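Local coordinates for omega transaminase (Pseudomonas sp., PDB 5LHA), which transfers amino groups between amines and carbonyl substrates as a pyridoxal phosphate-dependent transaminase of fold type I, captured here with its cofactor in the pyridoxamine phosphate form, at residues Leu153-His158 with Gly168-Tyr173; Arg149-Arg154 with Ala226-Glu231; Thr189-Arg194 with Gly238-Pro243. All coordinates share one frame; numbering follows the deposited sequence.

How the interactions relate
Interaction 2 lies within the mixed sheet that holds strands 149-153, 184-187 and 225-230; interactions 1 and 3 lie in the loops that follow those strands. Interaction 1 starts from the same stretch as interaction 2, sharing Leu153 and Arg154, and their centres are about 11 Å apart; Glu231 OE2 of interaction 2 probably accepts a hydrogen bond from Tyr157 N of interaction 1, and both touch PMP. Interaction 3 follows interaction 1 in the chain and alternates with interaction 2; its centre is about 13 Å from interaction 1 and 16 Å from interaction 2. Asn155 of interaction 1 packs on Ile240 of interaction 3, whose side chain is about 12 Å from PMP, so interaction 3 borders the pocket loop without touching the cofactor.

Interaction 1: Leu153-His158 with Gly168-Tyr173; sequences LRNGYH and GGNGVY. With PMP (4'-deoxy-4'-aminopyridoxal-5'-phosphate), chain E.
Gly168 passes beside Gly156 at the end of a type II beta turn, Leu153 to Gly156, which leads from strand 149-153 into the cofactor pocket of this fold type I enzyme. Its CA offers a C-H to Gly156 O at 3.5 Å. Gly169 follows with the main backbone link: its N binds Gly156 O at 2.8 Å and nearly straight (171°), while its own O receives Asn155 N at 3.1 Å from well above the carbonyl plane. Glycine suits this place because a beta carbon would run into Leu153 O and Asn155 N. Asn155 itself suits the third position of the turn, where phi is positive, and its ND2 is held by Gly237 O. Asn170 comes next, its amide steeply turned against that of Asn155. Its OD1 presses on Asn155 CA at 3.2 Å, while ND2 gives Asn155 O a weak bond and a water a firmer one at 2.8 Å; the same water donates to Gly156 O. Tyr173 lays one ring face against Tyr157, CE1 to CE1 3.7 Å, with the planes inclined by 38°, and Val172 CG2 sits against the opposite face. With CG anti to its backbone N (chi1 178°), the Tyr157 ring lies between Tyr173 and the cofactor, where its CE2 comes within 3.3 Å of PMP C4A.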
loop_
_atom_site.group_PDB
_atom_site.type_symbol
_atom_site.label_atom_id
_atom_site.label_comp_id
_atom_site.label_asym_id
_atom_site.label_seq_id
_atom_site.Cartn_x
_atom_site.Cartn_y
_atom_site.Cartn_z
ATOM N N LEU A 153 -4.456 18.996 2.565
ATOM C CA LEU A 153 -5.178 19.669 3.629
ATOM C C LEU A 153 -6.563 19.066 3.807
ATOM O O LEU A 153 -7.175 18.571 2.856
ATOM C CB LEU A 153 -5.318 21.166 3.329
ATOM C CG LEU A 153 -4.031 21.944 3.019
ATOM C CD1 LEU A 153 -4.337 23.409 2.726
ATOM C CD2 LEU A 153 -3.075 21.830 4.185
ATOM N N ARG A 154 -7.053 19.128 5.040
ATOM C CA ARG A 154 -8.429 18.759 5.313
ATOM C C ARG A 154 -9.367 19.613 4.478
ATOM O O ARG A 154 -9.084 20.780 4.191
ATOM C CB ARG A 154 -8.744 18.932 6.794
ATOM C CG ARG A 154 -8.377 17.729 7.634
ATOM C CD ARG A 154 -8.679 17.972 9.102
ATOM N NE ARG A 154 -9.060 16.745 9.787
ATOM C CZ ARG A 154 -8.206 15.933 10.398
ATOM N NH1 ARG A 154 -6.910 16.218 10.408
ATOM N NH2 ARG A 154 -8.655 14.835 10.998
ATOM N N ASN A 155 -10.483 19.004 4.068
ATOM C CA ASN A 155 -11.500 19.646 3.234
ATOM C C ASN A 155 -10.966 20.001 1.851
ATOM O O ASN A 155 -11.654 20.666 1.069
ATOM C CB ASN A 155 -12.096 20.869 3.940
ATOM C CG ASN A 155 -13.059 20.478 5.052
ATOM O OD1 ASN A 155 -12.686 19.806 6.014
ATOM N ND2 ASN A 155 -14.311 20.898 4.917
ATOM N N GLY A 156 -9.738 19.592 1.546
ATOM C CA GLY A 156 -9.211 19.814 0.216
ATOM C C GLY A 156 -9.860 18.862 -0.774
ATOM O O GLY A 156 -10.177 17.717 -0.455
ATOM N N TYR A 157 -10.092 19.355 -1.985
ATOM C CA TYR A 157 -10.693 18.540 -3.027
ATOM C C TYR A 157 -9.860 18.643 -4.292
ATOM O O TYR A 157 -9.621 19.744 -4.789
ATOM C CB TYR A 157 -12.142 18.947 -3.288
ATOM C CG TYR A 157 -12.762 18.145 -4.390
ATOM C CD1 TYR A 157 -13.117 16.815 -4.197
ATOM C CD2 TYR A 157 -13.022 18.718 -5.615
ATOM C CE1 TYR A 157 -13.690 16.079 -5.216
ATOM C CE2 TYR A 157 -13.599 17.996 -6.625
ATOM C CZ TYR A 157 -13.929 16.689 -6.433
ATOM O OH TYR A 157 -14.490 15.980 -7.458
ATOM N N HIS A 158 -9.474 17.485 -4.837
ATOM C CA HIS A 158 -8.541 17.426 -5.951
ATOM C C HIS A 158 -8.993 16.416 -7.006
ATOM O O HIS A 158 -8.162 15.823 -7.703
ATOM C CB HIS A 158 -7.139 17.075 -5.440
ATOM C CG HIS A 158 -6.688 17.931 -4.298
ATOM N ND1 HIS A 158 -6.348 19.256 -4.455
ATOM C CD2 HIS A 158 -6.578 17.666 -2.976
ATOM C CE1 HIS A 158 -6.022 19.766 -3.280
ATOM N NE2 HIS A 158 -6.157 18.820 -2.366
ATOM N N GLY A 168 -7.609 13.688 -1.216
ATOM C CA GLY A 168 -8.744 14.521 -0.849
ATOM C C GLY A 168 -8.986 14.494 0.652
ATOM O O GLY A 168 -8.847 13.462 1.305
ATOM N N GLY A 169 -9.382 15.637 1.195
ATOM C CA GLY A 169 -9.544 15.803 2.624
ATOM C C GLY A 169 -10.962 15.688 3.141
ATOM O O GLY A 169 -11.206 16.045 4.300
ATOM N N ASN A 170 -11.901 15.200 2.327
ATOM C CA ASN A 170 -13.292 14.996 2.725
ATOM C C ASN A 170 -13.607 13.517 2.595
ATOM O O ASN A 170 -13.452 12.944 1.509
ATOM C CB ASN A 170 -14.261 15.796 1.849
ATOM C CG ASN A 170 -13.982 17.283 1.858
ATOM O OD1 ASN A 170 -14.244 17.971 2.843
ATOM N ND2 ASN A 170 -13.456 17.790 0.750
ATOM N N GLY A 171 -14.071 12.912 3.693
ATOM C CA GLY A 171 -14.337 11.484 3.710
ATOM C C GLY A 171 -15.421 11.033 2.747
ATOM O O GLY A 171 -15.381 9.902 2.257
ATOM N N VAL A 172 -16.414 11.890 2.475
ATOM C CA VAL A 172 -17.560 11.465 1.664
ATOM C C VAL A 172 -17.124 10.907 0.312
ATOM O O VAL A 172 -17.767 9.995 -0.217
ATOM C CB VAL A 172 -18.572 12.619 1.493
ATOM C CG1 VAL A 172 -19.168 13.001 2.839
ATOM C CG2 VAL A 172 -17.926 13.826 0.823
ATOM N N TYR A 173 -15.999 11.384 -0.232
ATOM C CA TYR A 173 -15.466 10.896 -1.500
ATOM C C TYR A 173 -14.645 9.623 -1.375
ATOM O O TYR A 173 -14.253 9.066 -2.408
ATOM C CB TYR A 173 -14.582 11.959 -2.159
ATOM C CG TYR A 173 -15.266 13.285 -2.359
ATOM C CD1 TYR A 173 -16.110 13.495 -3.439
ATOM C CD2 TYR A 173 -15.086 14.318 -1.456
ATOM C CE1 TYR A 173 -16.737 14.704 -3.619
ATOM C CE2 TYR A 173 -15.715 15.528 -1.628
ATOM C CZ TYR A 173 -16.537 15.714 -2.709
ATOM O OH TYR A 173 -17.161 16.926 -2.877
HETATM N N1 PMP E . -9.574 20.152 -7.965
HETATM C C2 PMP E . -10.426 21.218 -7.726
HETATM C C2A PMP E . -10.036 22.329 -6.789
HETATM C C3 PMP E . -11.767 21.067 -8.052
HETATM O O3 PMP E . -12.707 21.909 -7.522
HETATM C C4 PMP E . -12.156 20.044 -8.915
HETATM C C4A PMP E . -13.607 19.931 -9.332
HETATM N N4A PMP E . -14.424 20.867 -8.587
HETATM C C5 PMP E . -11.214 19.126 -9.381
HETATM C C6 PMP E . -9.910 19.194 -8.890
HETATM C C5A PMP E . -11.623 18.078 -10.406
HETATM O O4P PMP E . -12.081 18.695 -11.598
HETATM P P PMP E . -12.879 17.883 -12.748
HETATM O O1P PMP E . -14.333 17.830 -12.318
HETATM O O2P PMP E . -12.767 18.660 -14.044
HETATM O O3P PMP E . -12.361 16.471 -12.927
HETATM O O HOH W 1 -12.310 15.689 -0.611
#

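Interaction 2: Arg149-Arg154 with Ala226-Glu231; sequences RFLSLR and AALIAE. With PMP (4'-deoxy-4'-aminopyridoxal-5'-phosphate), chain E.
Leu151 and Leu228 are neighbours on two parallel strands, 149-153 and 226-230, whose axes come within 4.7 Å and diverge by 16°. Leu151 bonds on both sides of its partner, its N donating to Ala227 O at 3.0 Å and its O accepting from Ile229 N at 2.9 Å; nearer the strand starts, Arg149 O takes Ala226 N and, weakly, Ala227 N. On one face of the sheet Phe150 and Ala227 sit side by side. The Phe150 ring, its CG anti to the carbonyl carbon (chi1 -61°), leans across the neighbouring strand so that CE1 meets Ala226 CB at 3.8 Å, and small alanines suit the strand beneath so broad a group. On the other face the branched ends of Leu151 and Leu228 meet at an angle, CD1 to CD1 4.1 Å, and helix 246-256 packs there through Leu250. Both strands belong to the seven-stranded mixed sheet of the large domain of fold type I enzymes. Further along, Leu153 CD1 rests on Ala230 CB at 3.8 Å, while Ser152 CB touches Ile229 CG2 and its OG turns to Val167 O. Past the strand end, Glu231 brings OE1 to 3.5 Å from the PMP methyl C2A, its carboxylate held by Gly235 N and Tyr157 N.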
loop_
_atom_site.group_PDB
_atom_site.type_symbol
_atom_site.label_atom_id
_atom_site.label_comp_id
_atom_site.label_asym_id
_atom_site.label_seq_id
_atom_site.Cartn_x
_atom_site.Cartn_y
_atom_site.Cartn_z
ATOM N N ARG A 149 5.976 10.442 -0.764
ATOM C CA ARG A 149 4.761 10.778 -0.041
ATOM C C ARG A 149 4.203 12.135 -0.467
ATOM O O ARG A 149 4.920 13.007 -0.964
ATOM C CB ARG A 149 5.047 10.756 1.455
ATOM C CG ARG A 149 5.410 9.370 1.980
ATOM C CD ARG A 149 5.913 9.506 3.396
ATOM N NE ARG A 149 6.249 8.225 4.007
ATOM C CZ ARG A 149 6.999 8.095 5.096
ATOM N NH1 ARG A 149 7.543 9.166 5.664
ATOM N NH2 ARG A 149 7.243 6.891 5.594
ATOM N N PHE A 150 2.903 12.317 -0.235
ATOM C CA PHE A 150 2.197 13.541 -0.594
ATOM C C PHE A 150 1.491 14.101 0.636
ATOM O O PHE A 150 0.941 13.343 1.438
ATOM C CB PHE A 150 1.152 13.302 -1.709
ATOM C CG PHE A 150 1.724 12.793 -3.021
ATOM C CD1 PHE A 150 2.661 13.523 -3.722
ATOM C CD2 PHE A 150 1.266 11.606 -3.577
ATOM C CE1 PHE A 150 3.164 13.056 -4.940
ATOM C CE2 PHE A 150 1.758 11.142 -4.786
ATOM C CZ PHE A 150 2.712 11.870 -5.468
ATOM N N LEU A 151 1.496 15.423 0.783
ATOM C CA LEU A 151 0.730 16.098 1.820
ATOM C C LEU A 151 -0.437 16.859 1.201
ATOM O O LEU A 151 -0.324 17.406 0.102
ATOM C CB LEU A 151 1.604 17.083 2.610
ATOM C CG LEU A 151 2.881 16.565 3.285
ATOM C CD1 LEU A 151 3.658 17.690 3.982
ATOM C CD2 LEU A 151 2.588 15.443 4.269
ATOM N N SER A 152 -1.549 16.925 1.931
ATOM C CA SER A 152 -2.678 17.746 1.513
ATOM C C SER A 152 -3.432 18.170 2.768
ATOM O O SER A 152 -3.085 17.776 3.890
ATOM C CB SER A 152 -3.586 17.023 0.497
ATOM O OG SER A 152 -4.270 15.903 1.049
ATOM N N LEU A 153 -4.456 18.996 2.565
ATOM C CA LEU A 153 -5.178 19.669 3.629
ATOM C C LEU A 153 -6.563 19.066 3.807
ATOM O O LEU A 153 -7.175 18.571 2.856
ATOM C CB LEU A 153 -5.318 21.166 3.329
ATOM C CG LEU A 153 -4.031 21.944 3.019
ATOM C CD1 LEU A 153 -4.337 23.409 2.726
ATOM C CD2 LEU A 153 -3.075 21.830 4.185
ATOM N N ARG A 154 -7.053 19.128 5.040
ATOM C CA ARG A 154 -8.429 18.759 5.313
ATOM C C ARG A 154 -9.367 19.613 4.478
ATOM O O ARG A 154 -9.084 20.780 4.191
ATOM C CB ARG A 154 -8.744 18.932 6.794
ATOM C CG ARG A 154 -8.377 17.729 7.634
ATOM C CD ARG A 154 -8.679 17.972 9.102
ATOM N NE ARG A 154 -9.060 16.745 9.787
ATOM C CZ ARG A 154 -8.206 15.933 10.398
ATOM N NH1 ARG A 154 -6.910 16.218 10.408
ATOM N NH2 ARG A 154 -8.655 14.835 10.998
ATOM N N ALA A 226 7.309 13.922 -1.593
ATOM C CA ALA A 226 7.424 14.409 -2.967
ATOM C C ALA A 226 6.812 15.796 -3.133
ATOM O O ALA A 226 7.441 16.690 -3.711
ATOM C CB ALA A 226 6.769 13.423 -3.936
ATOM N N ALA A 227 5.594 16.003 -2.631
ATOM C CA ALA A 227 4.932 17.275 -2.876
ATOM C C ALA A 227 3.848 17.524 -1.838
ATOM O O ALA A 227 3.371 16.604 -1.168
ATOM C CB ALA A 227 4.348 17.331 -4.286
ATOM N N LEU A 228 3.506 18.803 -1.695
ATOM C CA LEU A 228 2.338 19.265 -0.960
ATOM C C LEU A 228 1.375 19.913 -1.947
ATOM O O LEU A 228 1.781 20.768 -2.740
ATOM C CB LEU A 228 2.741 20.267 0.128
ATOM C CG LEU A 228 1.712 20.860 1.098
ATOM C CD1 LEU A 228 2.410 21.237 2.397
ATOM C CD2 LEU A 228 1.013 22.077 0.531
ATOM N N ILE A 229 0.101 19.532 -1.882
ATOM C CA ILE A 229 -0.913 20.058 -2.788
ATOM C C ILE A 229 -1.973 20.795 -1.985
ATOM O O ILE A 229 -2.425 20.313 -0.939
ATOM C CB ILE A 229 -1.534 18.938 -3.650
ATOM C CG1 ILE A 229 -2.563 19.516 -4.619
ATOM C CG2 ILE A 229 -2.090 17.805 -2.783
ATOM C CD1 ILE A 229 -2.977 18.549 -5.702
ATOM N N ALA A 230 -2.363 21.970 -2.470
ATOM C CA ALA A 230 -3.317 22.788 -1.743
ATOM C C ALA A 230 -4.005 23.740 -2.706
ATOM O O ALA A 230 -3.406 24.210 -3.680
ATOM C CB ALA A 230 -2.630 23.565 -0.612
ATOM N N GLU A 231 -5.284 24.015 -2.419
ATOM C CA GLU A 231 -6.048 24.996 -3.178
ATOM C C GLU A 231 -5.849 26.369 -2.557
ATOM O O GLU A 231 -5.944 26.505 -1.332
ATOM C CB GLU A 231 -7.533 24.661 -3.166
ATOM C CG GLU A 231 -7.907 23.273 -3.638
ATOM C CD GLU A 231 -9.241 22.828 -3.057
ATOM O OE1 GLU A 231 -10.296 23.330 -3.490
ATOM O OE2 GLU A 231 -9.230 22.008 -2.121
HETATM N N1 PMP E . -9.574 20.152 -7.965
HETATM C C2 PMP E . -10.426 21.218 -7.726
HETATM C C2A PMP E . -10.036 22.329 -6.789
HETATM C C3 PMP E . -11.767 21.067 -8.052
HETATM O O3 PMP E . -12.707 21.909 -7.522
HETATM C C4 PMP E . -12.156 20.044 -8.915
HETATM C C4A PMP E . -13.607 19.931 -9.332
HETATM N N4A PMP E . -14.424 20.867 -8.587
HETATM C C5 PMP E . -11.214 19.126 -9.381
HETATM C C6 PMP E . -9.910 19.194 -8.890
HETATM C C5A PMP E . -11.623 18.078 -10.406
HETATM O O4P PMP E . -12.081 18.695 -11.598
HETATM P P PMP E . -12.879 17.883 -12.748
HETATM O O1P PMP E . -14.333 17.830 -12.318
HETATM O O2P PMP E . -12.767 18.660 -14.044
HETATM O O3P PMP E . -12.361 16.471 -12.927
#

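Interaction 3: Thr189-Arg194 with Gly238-Pro243; sequences TPWLYR and GVIVPP
Ile240 is the bump that lies across the flat face of the Trp191 indole. Its CG1 stands almost straight above the five-membered ring, 3.8 Å from the centroid and 4° off the normal, a CH-pi contact; CD1 reaches over the shared ring bond, 4.0 Å from Trp191 CD2, and CG2 fits against Trp191 CD1. The indole is brought under the isoleucine by its CG lying anti to the backbone N (chi1 -172°), and its opposite face carries Arg194 CB. A beta-branched residue suits this place, as its two arms spread across a flat surface. Ile240 belongs to a G1 beta bulge with Val239 opposite Gln234. Pro190 is the centre of an inverse gamma turn. The two loops, which follow strands 184-187 and 225-230, pack together beside strands 378-384 and 387-393. Replacing Trp191 by an alanine would probably remove the flat surface under CG1 and CD1 of Ile240 and open a gap between the loops. Thr189 OG1 approaches Ile240 CG2 tip to tip, though its hydrogen bond goes to Gln234. The rigid prolines nest next: Pro190 CG lies beside Pro242 CB at 3.9 Å, while Pro190 CB meets Pro243 CD at 3.6 Å. No direct hydrogen bond joins the loops; one water donates to Pro190 O and Val241 O and accepts from Leu192 N.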
loop_
_atom_site.group_PDB
_atom_site.type_symbol
_atom_site.label_atom_id
_atom_site.label_comp_id
_atom_site.label_asym_id
_atom_site.label_seq_id
_atom_site.Cartn_x
_atom_site.Cartn_y
_atom_site.Cartn_z
ATOM N N THR A 189 -6.704 22.415 8.037
ATOM C CA THR A 189 -6.750 23.581 7.167
ATOM C C THR A 189 -6.907 24.855 7.992
ATOM O O THR A 189 -7.555 24.838 9.045
ATOM C CB THR A 189 -7.900 23.469 6.164
ATOM O OG1 THR A 189 -7.980 24.667 5.385
ATOM C CG2 THR A 189 -9.232 23.244 6.877
ATOM N N PRO A 190 -6.307 25.976 7.576
ATOM C CA PRO A 190 -6.471 27.223 8.339
ATOM C C PRO A 190 -7.858 27.829 8.157
ATOM O O PRO A 190 -8.052 28.804 7.419
ATOM C CB PRO A 190 -5.355 28.115 7.787
ATOM C CG PRO A 190 -5.142 27.615 6.413
ATOM C CD PRO A 190 -5.348 26.133 6.469
ATOM N N TRP A 191 -8.829 27.221 8.845
ATOM C CA TRP A 191 -10.255 27.513 8.730
ATOM C C TRP A 191 -10.691 28.210 10.012
ATOM O O TRP A 191 -10.680 27.602 11.087
ATOM C CB TRP A 191 -11.042 26.222 8.510
ATOM C CG TRP A 191 -12.515 26.381 8.187
ATOM C CD1 TRP A 191 -13.178 27.535 7.868
ATOM C CD2 TRP A 191 -13.496 25.338 8.156
ATOM N NE1 TRP A 191 -14.510 27.271 7.638
ATOM C CE2 TRP A 191 -14.731 25.932 7.810
ATOM C CE3 TRP A 191 -13.451 23.960 8.390
ATOM C CZ2 TRP A 191 -15.908 25.192 7.692
ATOM C CZ3 TRP A 191 -14.620 23.227 8.274
ATOM C CH2 TRP A 191 -15.833 23.844 7.923
ATOM N N LEU A 192 -11.026 29.496 9.908
ATOM C CA LEU A 192 -11.334 30.274 11.106
ATOM C C LEU A 192 -12.636 29.814 11.761
ATOM O O LEU A 192 -12.741 29.783 12.994
ATOM C CB LEU A 192 -11.427 31.757 10.745
ATOM C CG LEU A 192 -10.148 32.522 10.422
ATOM C CD1 LEU A 192 -10.445 33.596 9.380
ATOM C CD2 LEU A 192 -9.599 33.137 11.692
ATOM N N TYR A 193 -13.622 29.414 10.955
ATOM C CA TYR A 193 -14.924 29.066 11.511
ATOM C C TYR A 193 -14.867 27.758 12.304
ATOM O O TYR A 193 -15.533 27.631 13.338
ATOM C CB TYR A 193 -15.973 29.004 10.396
ATOM C CG TYR A 193 -17.388 29.125 10.917
ATOM C CD1 TYR A 193 -17.810 30.281 11.575
ATOM C CD2 TYR A 193 -18.292 28.076 10.792
ATOM C CE1 TYR A 193 -19.098 30.392 12.075
ATOM C CE2 TYR A 193 -19.586 28.183 11.285
ATOM C CZ TYR A 193 -19.982 29.340 11.928
ATOM O OH TYR A 193 -21.263 29.444 12.430
ATOM N N ARG A 194 -14.095 26.770 11.837
ATOM C CA ARG A 194 -13.964 25.476 12.516
ATOM C C ARG A 194 -12.512 25.025 12.439
ATOM O O ARG A 194 -12.025 24.730 11.343
ATOM C CB ARG A 194 -14.869 24.410 11.893
ATOM C CG ARG A 194 -16.364 24.653 12.005
ATOM C CD ARG A 194 -17.141 23.419 11.562
ATOM N NE ARG A 194 -18.586 23.642 11.565
ATOM C CZ ARG A 194 -19.264 24.228 10.581
ATOM N NH1 ARG A 194 -18.639 24.657 9.488
ATOM N NH2 ARG A 194 -20.577 24.378 10.693
ATOM N N GLY A 238 -15.919 24.035 1.037
ATOM C CA GLY A 238 -16.771 25.026 1.670
ATOM C C GLY A 238 -16.358 26.483 1.545
ATOM O O GLY A 238 -16.787 27.311 2.353
ATOM N N VAL A 239 -15.608 26.825 0.497
ATOM C CA VAL A 239 -15.059 28.165 0.283
ATOM C C VAL A 239 -14.311 28.608 1.535
ATOM O O VAL A 239 -14.671 29.594 2.186
ATOM C CB VAL A 239 -16.151 29.177 -0.111
ATOM C CG1 VAL A 239 -15.527 30.501 -0.536
ATOM C CG2 VAL A 239 -17.013 28.613 -1.229
ATOM N N ILE A 240 -13.234 27.904 1.857
ATOM C CA ILE A 240 -12.396 28.255 2.996
ATOM C C ILE A 240 -11.284 29.159 2.484
ATOM O O ILE A 240 -10.441 28.734 1.693
ATOM C CB ILE A 240 -11.836 27.009 3.687
ATOM C CG1 ILE A 240 -12.994 26.143 4.192
ATOM C CG2 ILE A 240 -10.912 27.409 4.828
ATOM C CD1 ILE A 240 -12.657 24.676 4.334
ATOM N N VAL A 241 -11.323 30.418 2.903
ATOM C CA VAL A 241 -10.309 31.403 2.517
ATOM C C VAL A 241 -9.224 31.376 3.595
ATOM O O VAL A 241 -9.505 31.745 4.745
ATOM C CB VAL A 241 -10.917 32.805 2.383
ATOM C CG1 VAL A 241 -9.881 33.784 1.833
ATOM C CG2 VAL A 241 -12.156 32.784 1.500
ATOM N N PRO A 242 -8.003 30.945 3.274
ATOM C CA PRO A 242 -6.951 30.915 4.287
ATOM C C PRO A 242 -6.549 32.328 4.661
ATOM O O PRO A 242 -6.800 33.274 3.897
ATOM C CB PRO A 242 -5.804 30.174 3.583
ATOM C CG PRO A 242 -6.020 30.459 2.158
ATOM C CD PRO A 242 -7.513 30.481 1.968
ATOM N N PRO A 243 -5.959 32.516 5.839
ATOM C CA PRO A 243 -5.363 33.815 6.171
ATOM C C PRO A 243 -4.265 34.202 5.186
ATOM O O PRO A 243 -3.672 33.367 4.498
ATOM C CB PRO A 243 -4.806 33.598 7.583
ATOM C CG PRO A 243 -5.613 32.465 8.136
ATOM C CD PRO A 243 -5.894 31.570 6.967
HETATM O O HOH W 2 -10.133 30.874 7.221
#